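Local structure of putative uncharacterized protein F9E10.5 (Arabidopsis thaliana, 3AG7) at residues S23-L29 and L92-W97; K14-W18 and T32-I36; A64-P70 and V89-L93. The protein is an auxilin-like protein required for chloroplast photorelocation movement through modulation of chloroplast actin filaments, its C-terminal J-domain, the part in this chain, supplying the necessary co-chaperone activity. One frame throughout, in Å; residues are numbered along the deposited sequence.

Contact 1 of 3, residues S23-L29 and L92-W97; sequences SGNIRSL and LLQEAW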
loop_
_atom_site.group_PDB
_atom_site.type_symbol
_atom_site.label_atom_id
_atom_site.label_comp_id
_atom_site.label_asym_id
_atom_site.label_seq_id
_atom_site.Cartn_x
_atom_site.Cartn_y
_atom_site.Cartn_z
ATOM N N SER A 23 4.735 6.386 -7.968
ATOM C CA SER A 23 4.281 7.348 -6.987
ATOM C C SER A 23 3.252 8.320 -7.581
ATOM O O SER A 23 3.352 8.727 -8.746
ATOM C CB SER A 23 5.462 8.074 -6.314
ATOM O OG SER A 23 5.747 9.287 -6.989
ATOM N N GLY A 24 2.199 8.586 -6.810
ATOM C CA GLY A 24 1.136 9.472 -7.209
ATOM C C GLY A 24 0.045 8.836 -8.054
ATOM O O GLY A 24 -0.918 9.491 -8.392
ATOM N N ASN A 25 0.233 7.573 -8.434
ATOM C CA ASN A 25 -0.703 6.916 -9.342
ATOM C C ASN A 25 -1.425 5.779 -8.655
ATOM O O ASN A 25 -0.830 4.737 -8.408
ATOM C CB ASN A 25 0.023 6.385 -10.581
ATOM C CG ASN A 25 -0.942 5.823 -11.587
ATOM O OD1 ASN A 25 -1.731 4.953 -11.251
ATOM N ND2 ASN A 25 -0.958 6.389 -12.793
ATOM N N ILE A 26 -2.715 5.962 -8.357
ATOM C CA ILE A 26 -3.353 5.061 -7.387
ATOM C C ILE A 26 -3.509 3.675 -7.988
ATOM O O ILE A 26 -3.380 2.663 -7.289
ATOM C CB ILE A 26 -4.725 5.599 -6.877
ATOM C CG1 ILE A 26 -5.271 4.800 -5.676
ATOM C CG2 ILE A 26 -5.786 5.526 -7.998
ATOM C CD1 ILE A 26 -4.332 4.663 -4.482
ATOM N N ARG A 27 -3.792 3.616 -9.281
ATOM C CA ARG A 27 -3.940 2.305 -9.912
ATOM C C ARG A 27 -2.607 1.565 -10.001
ATOM O O ARG A 27 -2.547 0.329 -9.878
ATOM C CB ARG A 27 -4.523 2.477 -11.305
ATOM C CG ARG A 27 -5.949 2.943 -11.285
ATOM C CD ARG A 27 -6.394 3.186 -12.720
ATOM N NE ARG A 27 -7.784 3.645 -12.808
ATOM C CZ ARG A 27 -8.147 4.923 -12.851
ATOM N NH1 ARG A 27 -7.245 5.889 -12.686
ATOM N NH2 ARG A 27 -9.433 5.250 -12.993
ATOM N N SER A 28 -1.526 2.299 -10.258
ATOM C CA SER A 28 -0.190 1.650 -10.314
ATOM C C SER A 28 0.172 0.975 -8.983
ATOM O O SER A 28 0.734 -0.139 -8.969
ATOM C CB SER A 28 0.899 2.672 -10.660
ATOM O OG SER A 28 0.770 3.163 -12.000
ATOM N N LEU A 29 -0.144 1.655 -7.887
ATOM C CA LEU A 29 0.099 1.103 -6.532
ATOM C C LEU A 29 -0.887 -0.017 -6.217
ATOM O O LEU A 29 -0.469 -1.108 -5.852
ATOM C CB LEU A 29 -0.020 2.186 -5.471
ATOM C CG LEU A 29 0.951 3.369 -5.627
ATOM C CD1 LEU A 29 0.576 4.465 -4.621
ATOM C CD2 LEU A 29 2.456 2.939 -5.490
ATOM N N LEU A 92 2.192 6.474 0.624
ATOM C CA LEU A 92 2.156 6.498 -0.849
ATOM C C LEU A 92 0.739 6.410 -1.338
ATOM O O LEU A 92 0.345 7.171 -2.214
ATOM C CB LEU A 92 2.992 5.372 -1.446
ATOM C CG LEU A 92 4.503 5.502 -1.233
ATOM C CD1 LEU A 92 5.180 4.146 -1.363
ATOM C CD2 LEU A 92 5.119 6.520 -2.197
ATOM N N LEU A 93 -0.040 5.519 -0.724
ATOM C CA LEU A 93 -1.438 5.316 -1.126
ATOM C C LEU A 93 -2.239 6.601 -0.915
ATOM O O LEU A 93 -2.997 7.026 -1.807
ATOM C CB LEU A 93 -2.058 4.137 -0.364
ATOM C CG LEU A 93 -1.605 2.774 -0.883
ATOM C CD1 LEU A 93 -2.285 1.662 -0.088
ATOM C CD2 LEU A 93 -1.927 2.561 -2.367
ATOM N N GLN A 94 -2.059 7.248 0.242
ATOM C CA GLN A 94 -2.845 8.457 0.519
ATOM C C GLN A 94 -2.548 9.570 -0.475
ATOM O O GLN A 94 -3.443 10.326 -0.854
ATOM C CB GLN A 94 -2.584 8.954 1.940
ATOM C CG GLN A 94 -3.176 8.096 2.993
ATOM C CD GLN A 94 -3.782 8.929 4.105
ATOM O OE1 GLN A 94 -3.095 9.323 5.050
ATOM N NE2 GLN A 94 -5.088 9.218 3.985
ATOM N N GLU A 95 -1.274 9.723 -0.817
ATOM C CA GLU A 95 -0.819 10.788 -1.726
ATOM C C GLU A 95 -1.448 10.489 -3.077
ATOM O O GLU A 95 -1.893 11.402 -3.777
ATOM C CB GLU A 95 0.729 10.747 -1.806
ATOM C CG GLU A 95 1.417 11.660 -2.891
ATOM C CD GLU A 95 2.879 11.252 -3.408
ATOM O OE1 GLU A 95 3.532 10.176 -3.079
ATOM O OE2 GLU A 95 3.377 12.077 -4.229
ATOM N N ALA A 96 -1.495 9.192 -3.445
ATOM C CA ALA A 96 -2.048 8.839 -4.753
ATOM C C ALA A 96 -3.562 8.968 -4.815
ATOM O O ALA A 96 -4.108 9.369 -5.848
ATOM C CB ALA A 96 -1.594 7.410 -5.163
ATOM N N TRP A 97 -4.239 8.641 -3.717
ATOM C CA TRP A 97 -5.690 8.828 -3.564
ATOM C C TRP A 97 -6.097 10.286 -3.732
ATOM O O TRP A 97 -7.047 10.634 -4.464
ATOM C CB TRP A 97 -6.080 8.335 -2.168
ATOM C CG TRP A 97 -7.517 8.583 -1.754
ATOM C CD1 TRP A 97 -7.947 9.387 -0.733
ATOM C CD2 TRP A 97 -8.699 7.965 -2.296
ATOM N NE1 TRP A 97 -9.319 9.328 -0.622
ATOM C CE2 TRP A 97 -9.802 8.456 -1.556
ATOM C CE3 TRP A 97 -8.933 7.040 -3.325
ATOM C CZ2 TRP A 97 -11.119 8.048 -1.807
ATOM C CZ3 TRP A 97 -10.250 6.654 -3.596
ATOM C CH2 TRP A 97 -11.320 7.168 -2.840
HETATM O O HOH W 1 2.223 8.004 -4.100
#
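Ala-96 is the small bump on which segment 23-29 settles. Its CB enters a hollow formed by the backbone of Gly-24 and Asn-25, the start of the short helix and the tip of Leu-29, touching Gly-24 C at 3.6 Å and Ile-26 N at 3.7 Å. Because Ala-96 presents only a methyl, the backbone comes close: CA of Gly-24 lies 4.1 Å from CA of Ala-96. Beside this spot lies the larger relief. Leu-29 puts CD1 beside the Leu-92 carbonyl and the Ala-96 methyl, CD1 3.6 Å from Leu-92 O, while its CB meets CD2 of Leu-93. Ile-26 crosses Leu-93 at about a right angle, and its CG1, anti to the backbone N (chi1 -169°), carries CD1 to 3.8 Å from Leu-93 CD2. No direct hydrogen bond joins the segments. Instead, a water accepts from Gly-24 N and donates to Leu-92 O and to Glu-95 OE1, 2.7 Å away. Asn-25 fixes the start of helix 26-30, its OD1 receiving Ser-28 N at 2.8 Å from above the carbonyl plane. The result is a capped short helix laid against the long C-terminal helix of an auxilin-like J-domain.

Contact 2 of 3, residues K14-W18 and T32-I36; sequences KIRKW and TLQYI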
loop_
_atom_site.group_PDB
_atom_site.type_symbol
_atom_site.label_atom_id
_atom_site.label_comp_id
_atom_site.label_asym_id
_atom_site.label_seq_id
_atom_site.Cartn_x
_atom_site.Cartn_y
_atom_site.Cartn_z
ATOM N N LYS A 14 13.224 -1.896 -0.287
ATOM C CA LYS A 14 12.212 -2.627 -1.039
ATOM C C LYS A 14 11.055 -1.725 -1.398
ATOM O O LYS A 14 10.528 -1.802 -2.507
ATOM C CB LYS A 14 11.709 -3.888 -0.345
ATOM C CG LYS A 14 10.825 -4.729 -1.313
ATOM C CD LYS A 14 10.375 -6.013 -0.672
ATOM C CE LYS A 14 9.709 -6.966 -1.674
ATOM N NZ LYS A 14 9.258 -8.196 -0.949
ATOM N N ILE A 15 10.668 -0.856 -0.474
ATOM C CA ILE A 15 9.576 0.038 -0.778
ATOM C C ILE A 15 9.953 1.024 -1.884
ATOM O O ILE A 15 9.139 1.289 -2.777
ATOM C CB ILE A 15 9.075 0.771 0.462
ATOM C CG1 ILE A 15 8.441 -0.260 1.407
ATOM C CG2 ILE A 15 8.021 1.818 0.026
ATOM C CD1 ILE A 15 8.210 0.285 2.775
ATOM N N ARG A 16 11.204 1.497 -1.871
ATOM C CA ARG A 16 11.701 2.404 -2.940
ATOM C C ARG A 16 11.686 1.744 -4.310
ATOM O O ARG A 16 11.252 2.362 -5.290
ATOM C CB ARG A 16 13.116 2.922 -2.637
ATOM C CG ARG A 16 13.158 4.098 -1.666
ATOM C CD ARG A 16 14.604 4.615 -1.494
ATOM N NE ARG A 16 15.619 3.563 -1.336
ATOM C CZ ARG A 16 16.226 3.276 -0.178
ATOM N NH1 ARG A 16 15.913 3.943 0.904
ATOM N NH2 ARG A 16 17.135 2.323 -0.106
ATOM N N LYS A 17 12.124 0.491 -4.377
ATOM C CA LYS A 17 12.215 -0.243 -5.633
ATOM C C LYS A 17 10.791 -0.511 -6.105
ATOM O O LYS A 17 10.468 -0.277 -7.261
ATOM C CB LYS A 17 13.024 -1.535 -5.464
ATOM C CG LYS A 17 12.900 -2.539 -6.597
ATOM C CD LYS A 17 13.281 -3.980 -6.169
ATOM C CE LYS A 17 12.458 -4.542 -4.974
ATOM N NZ LYS A 17 10.959 -4.256 -4.920
ATOM N N TRP A 18 9.919 -0.873 -5.168
ATOM C CA TRP A 18 8.529 -1.170 -5.531
ATOM C C TRP A 18 7.763 0.065 -6.036
ATOM O O TRP A 18 7.001 -0.013 -7.009
ATOM C CB TRP A 18 7.822 -1.876 -4.387
ATOM C CG TRP A 18 6.326 -2.081 -4.648
ATOM C CD1 TRP A 18 5.749 -3.090 -5.366
ATOM C CD2 TRP A 18 5.268 -1.281 -4.156
ATOM N NE1 TRP A 18 4.392 -2.926 -5.401
ATOM C CE2 TRP A 18 4.066 -1.819 -4.660
ATOM C CE3 TRP A 18 5.214 -0.144 -3.347
ATOM C CZ2 TRP A 18 2.821 -1.268 -4.356
ATOM C CZ3 TRP A 18 4.003 0.419 -3.087
ATOM C CH2 TRP A 18 2.819 -0.143 -3.581
ATOM N N THR A 32 -0.463 -3.462 -7.911
ATOM C CA THR A 32 0.811 -4.136 -7.609
ATOM C C THR A 32 1.090 -4.340 -6.100
ATOM O O THR A 32 2.186 -4.765 -5.727
ATOM C CB THR A 32 2.038 -3.396 -8.207
ATOM O OG1 THR A 32 2.159 -2.068 -7.640
ATOM C CG2 THR A 32 1.959 -3.358 -9.735
ATOM N N LEU A 33 0.068 -4.181 -5.258
ATOM C CA LEU A 33 0.262 -4.367 -3.812
ATOM C C LEU A 33 0.737 -5.755 -3.411
ATOM O O LEU A 33 1.395 -5.897 -2.388
ATOM C CB LEU A 33 -1.005 -4.027 -3.022
ATOM C CG LEU A 33 -1.214 -2.542 -2.704
ATOM C CD1 LEU A 33 -2.567 -2.420 -2.055
ATOM C CD2 LEU A 33 -0.119 -2.003 -1.771
ATOM N N GLN A 34 0.461 -6.757 -4.242
ATOM C CA GLN A 34 0.798 -8.154 -3.930
ATOM C C GLN A 34 2.306 -8.357 -3.993
ATOM O O GLN A 34 2.831 -9.357 -3.494
ATOM C CB GLN A 34 0.053 -9.117 -4.876
ATOM C CG GLN A 34 0.417 -8.978 -6.336
ATOM C CD GLN A 34 -0.532 -8.060 -7.106
ATOM O OE1 GLN A 34 -0.850 -6.948 -6.671
ATOM N NE2 GLN A 34 -0.988 -8.533 -8.280
ATOM N N TYR A 35 2.989 -7.369 -4.559
ATOM C CA TYR A 35 4.442 -7.435 -4.727
ATOM C C TYR A 35 5.171 -6.715 -3.595
ATOM O O TYR A 35 6.388 -6.734 -3.542
ATOM C CB TYR A 35 4.860 -6.878 -6.080
ATOM C CG TYR A 35 4.367 -7.736 -7.225
ATOM C CD1 TYR A 35 4.931 -8.985 -7.464
ATOM C CD2 TYR A 35 3.314 -7.317 -8.019
ATOM C CE1 TYR A 35 4.470 -9.787 -8.483
ATOM C CE2 TYR A 35 2.839 -8.114 -9.035
ATOM C CZ TYR A 35 3.417 -9.343 -9.265
ATOM O OH TYR A 35 2.952 -10.135 -10.297
ATOM N N ILE A 36 4.440 -6.084 -2.684
ATOM C CA ILE A 36 5.085 -5.404 -1.546
ATOM C C ILE A 36 4.528 -5.910 -0.208
ATOM O O ILE A 36 5.254 -6.004 0.789
ATOM C CB ILE A 36 5.024 -3.840 -1.679
ATOM C CG1 ILE A 36 5.914 -3.118 -0.643
ATOM C CG2 ILE A 36 3.628 -3.311 -1.613
ATOM C CD1 ILE A 36 7.406 -3.383 -0.827
HETATM O O HOH W 2 7.418 -9.832 -2.537
HETATM O O HOH W 3 8.590 -5.654 -4.799
#
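Ile-36 sets its CG2 methyl over the face of the indole of Trp-18, 3.5 Å from the centroid of the six-membered ring, a clear CH-pi contact. In Ile-36 CG1 is anti to N (chi1 -169°), which puts CG2 between N and the carbonyl carbon and over the ring; in Trp-18 CG is anti to N (chi1 174°), and the indole reaches across to the start of segment 32-36. There NE1 donates to Thr-32 O, just ahead of the 3-10 segment 33-35, at 2.9 Å with a bent angle of 146°, arriving well above the carbonyl plane, while Tyr-35 N grips the same oxygen from the opposite face. In this auxilin-like J-domain, the contact fastens the N-terminal helix 5-19 to the loop that leads from helix 26-30 toward helix 54-68. Thr-32 OG1 turns to Ser-28 O, its main acceptor, and Lys-22 makes a cation-pi contact with Trp-18. One turn earlier in helix 5-19, Lys-14 slides past Ile-36 in the opposite direction, its CG 3.7 Å from Ile-36 CD1, and the extended chain beyond it carries CE toward Tyr-35 O. Lys-17 instead folds back, and a water accepts from its NZ at 2.8 Å while donating to Tyr-35 O.

Contact 3 of 3, residues A64-P70 and V89-L93; sequences ALLILHP and VFELL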
loop_
_atom_site.group_PDB
_atom_site.type_symbol
_atom_site.label_atom_id
_atom_site.label_comp_id
_atom_site.label_asym_id
_atom_site.label_seq_id
_atom_site.Cartn_x
_atom_site.Cartn_y
_atom_site.Cartn_z
ATOM N N ALA A 64 -7.595 -1.635 0.498
ATOM C CA ALA A 64 -6.213 -1.355 0.916
ATOM C C ALA A 64 -6.177 -0.624 2.265
ATOM O O ALA A 64 -5.345 -0.927 3.110
ATOM C CB ALA A 64 -5.439 -0.535 -0.164
ATOM N N LEU A 65 -7.058 0.345 2.463
ATOM C CA LEU A 65 -7.143 1.042 3.767
ATOM C C LEU A 65 -7.367 0.067 4.900
ATOM O O LEU A 65 -6.810 0.214 5.993
ATOM C CB LEU A 65 -8.348 1.978 3.783
ATOM C CG LEU A 65 -8.191 3.475 3.973
ATOM C CD1 LEU A 65 -6.997 3.995 3.184
ATOM C CD2 LEU A 65 -9.497 4.141 3.538
ATOM N N LEU A 66 -8.275 -0.876 4.661
ATOM C CA LEU A 66 -8.706 -1.767 5.724
ATOM C C LEU A 66 -7.603 -2.712 6.121
ATOM O O LEU A 66 -7.667 -3.312 7.218
ATOM C CB LEU A 66 -9.969 -2.533 5.322
ATOM C CG LEU A 66 -11.205 -1.643 5.199
ATOM C CD1 LEU A 66 -12.387 -2.507 4.799
ATOM C CD2 LEU A 66 -11.515 -0.859 6.489
ATOM N N ILE A 67 -6.620 -2.881 5.233
ATOM C CA ILE A 67 -5.403 -3.639 5.527
ATOM C C ILE A 67 -4.295 -2.769 6.122
ATOM O O ILE A 67 -3.603 -3.182 7.072
ATOM C CB ILE A 67 -4.869 -4.373 4.273
ATOM C CG1 ILE A 67 -5.920 -5.377 3.822
ATOM C CG2 ILE A 67 -3.475 -5.022 4.535
ATOM C CD1 ILE A 67 -5.624 -6.101 2.495
ATOM N N LEU A 68 -4.095 -1.600 5.538
ATOM C CA LEU A 68 -2.875 -0.820 5.793
ATOM C C LEU A 68 -3.047 0.314 6.824
ATOM O O LEU A 68 -2.064 0.909 7.315
ATOM C CB LEU A 68 -2.356 -0.245 4.467
ATOM C CG LEU A 68 -1.680 -1.243 3.545
ATOM C CD1 LEU A 68 -1.402 -0.529 2.222
ATOM C CD2 LEU A 68 -0.378 -1.811 4.140
ATOM N N HIS A 69 -4.294 0.635 7.156
ATOM C CA HIS A 69 -4.554 1.716 8.091
ATOM C C HIS A 69 -3.910 1.363 9.434
ATOM O O HIS A 69 -4.112 0.260 9.944
ATOM C CB HIS A 69 -6.078 1.935 8.242
ATOM C CG HIS A 69 -6.427 3.120 9.090
ATOM N ND1 HIS A 69 -7.038 4.260 8.600
ATOM C CD2 HIS A 69 -6.269 3.320 10.417
ATOM C CE1 HIS A 69 -7.219 5.114 9.596
ATOM N NE2 HIS A 69 -6.781 4.555 10.707
ATOM N N PRO A 70 -3.137 2.305 10.031
ATOM C CA PRO A 70 -2.362 1.967 11.223
ATOM C C PRO A 70 -3.256 1.450 12.333
ATOM O O PRO A 70 -2.831 0.611 13.129
ATOM C CB PRO A 70 -1.683 3.320 11.614
ATOM C CG PRO A 70 -2.429 4.325 10.911
ATOM C CD PRO A 70 -3.052 3.738 9.714
ATOM N N VAL A 89 3.927 2.431 2.977
ATOM C CA VAL A 89 3.059 2.151 1.841
ATOM C C VAL A 89 1.780 2.999 1.900
ATOM O O VAL A 89 1.298 3.554 0.885
ATOM C CB VAL A 89 2.733 0.649 1.764
ATOM C CG1 VAL A 89 1.719 0.390 0.672
ATOM C CG2 VAL A 89 4.040 -0.149 1.509
ATOM N N PHE A 90 1.272 3.158 3.111
ATOM C CA PHE A 90 0.045 3.910 3.337
ATOM C C PHE A 90 0.254 5.369 2.972
ATOM O O PHE A 90 -0.631 5.979 2.408
ATOM C CB PHE A 90 -0.357 3.787 4.816
ATOM C CG PHE A 90 -1.706 4.339 5.114
ATOM C CD1 PHE A 90 -2.845 3.757 4.564
ATOM C CD2 PHE A 90 -1.849 5.452 5.901
ATOM C CE1 PHE A 90 -4.086 4.256 4.847
ATOM C CE2 PHE A 90 -3.132 5.977 6.162
ATOM C CZ PHE A 90 -4.215 5.395 5.628
ATOM N N GLU A 91 1.401 5.936 3.346
ATOM C CA GLU A 91 1.751 7.310 2.882
ATOM C C GLU A 91 1.651 7.453 1.363
ATOM O O GLU A 91 1.066 8.432 0.866
ATOM C CB GLU A 91 3.155 7.713 3.327
ATOM C CG GLU A 91 3.283 7.926 4.806
ATOM C CD GLU A 91 4.708 8.339 5.200
ATOM O OE1 GLU A 91 5.650 8.249 4.355
ATOM O OE2 GLU A 91 4.875 8.772 6.358
ATOM N N LEU A 92 2.192 6.474 0.624
ATOM C CA LEU A 92 2.156 6.498 -0.849
ATOM C C LEU A 92 0.739 6.410 -1.338
ATOM O O LEU A 92 0.345 7.171 -2.214
ATOM C CB LEU A 92 2.992 5.372 -1.446
ATOM C CG LEU A 92 4.503 5.502 -1.233
ATOM C CD1 LEU A 92 5.180 4.146 -1.363
ATOM C CD2 LEU A 92 5.119 6.520 -2.197
ATOM N N LEU A 93 -0.040 5.519 -0.724
ATOM C CA LEU A 93 -1.438 5.316 -1.126
ATOM C C LEU A 93 -2.239 6.601 -0.915
ATOM O O LEU A 93 -2.997 7.026 -1.807
ATOM C CB LEU A 93 -2.058 4.137 -0.364
ATOM C CG LEU A 93 -1.605 2.774 -0.883
ATOM C CD1 LEU A 93 -2.285 1.662 -0.088
ATOM C CD2 LEU A 93 -1.927 2.561 -2.367
#
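Leu-68 and Phe-90 carry this contact between two nearly antiparallel helical segments, 64-68 and 89-93, whose axes run at 154° and approach to 10.7 Å. Side chains do most of the bridging, and they fall into two groups.

The first is aliphatic. Leu-68 extends its CD1 into the angle between two residues one helical turn apart, meeting Val-89 CG1 at 3.6 Å and Leu-93 CD1 at 3.3 Å, the latter tighter than usual for two methyls. Leu-68 and Leu-93 cross at about a right angle. The same CD1 of Leu-93 also rests on Ala-64 CB, 3.8 Å away, so that it bridges residues on successive turns of the facing helix.

The second group gathers at one edge and one face of an aromatic ring. Phe-90 has its CG anti to the backbone N (chi1 -171°), which projects the ring toward the end of helix 54-68. Leu-65 approaches the ring's edge near its plane, CD1 to CE1 at 3.4 Å. Over one face, shifted toward the rim, lie His-69 CA and Pro-70 CD, the latter 4.2 Å from Phe-90 CE2. The imidazole of His-69 is only an oblique neighbour of the phenyl ring, with planes 64° apart.

Backbone bonding sets the exit from the helix: His-69 N still bonds to Leu-65 O at 2.8 Å, yet His-69 is itself the N-cap residue of helix 70-75. His-69 and Pro-70 begin the HPD tripeptide, the J-domain signature through which Hsp70 partners are stimulated.

The segments belong to helices 54-68 and 80-100, the antiparallel pair of the J-domain. Helix 26-30 adjoins the pair, with Leu-30 on Ala-64 and Ile-26 and Leu-29 on Leu-93, and the following loop adds Leu-37 on Leu-68 and Trp-43 on Ala-64.

In the fold
The three contacts share one all-helical core, their centres about 10 to 13 Å apart. Contacts 1 and 3 both use helix 80-100 and have Leu-92 and Leu-93 in common; one brings helix 26-30 to it and the other helix 54-68. Along the chain, contact 2 closes before contact 3 opens, whereas contacts 1 and 2 cross, with their segments alternating. Packing joins contact 2 to the others: Trp-18 meets Leu-29, Ile-15 meets Leu-92, and Leu-33 reaches Val-89 and Ala-64. Helix 5-19 thus packs on helix 80-100 and the loop after helix 26-30 on both members of the antiparallel pair, from whose helix 54-68 the chain runs directly into the HPD motif.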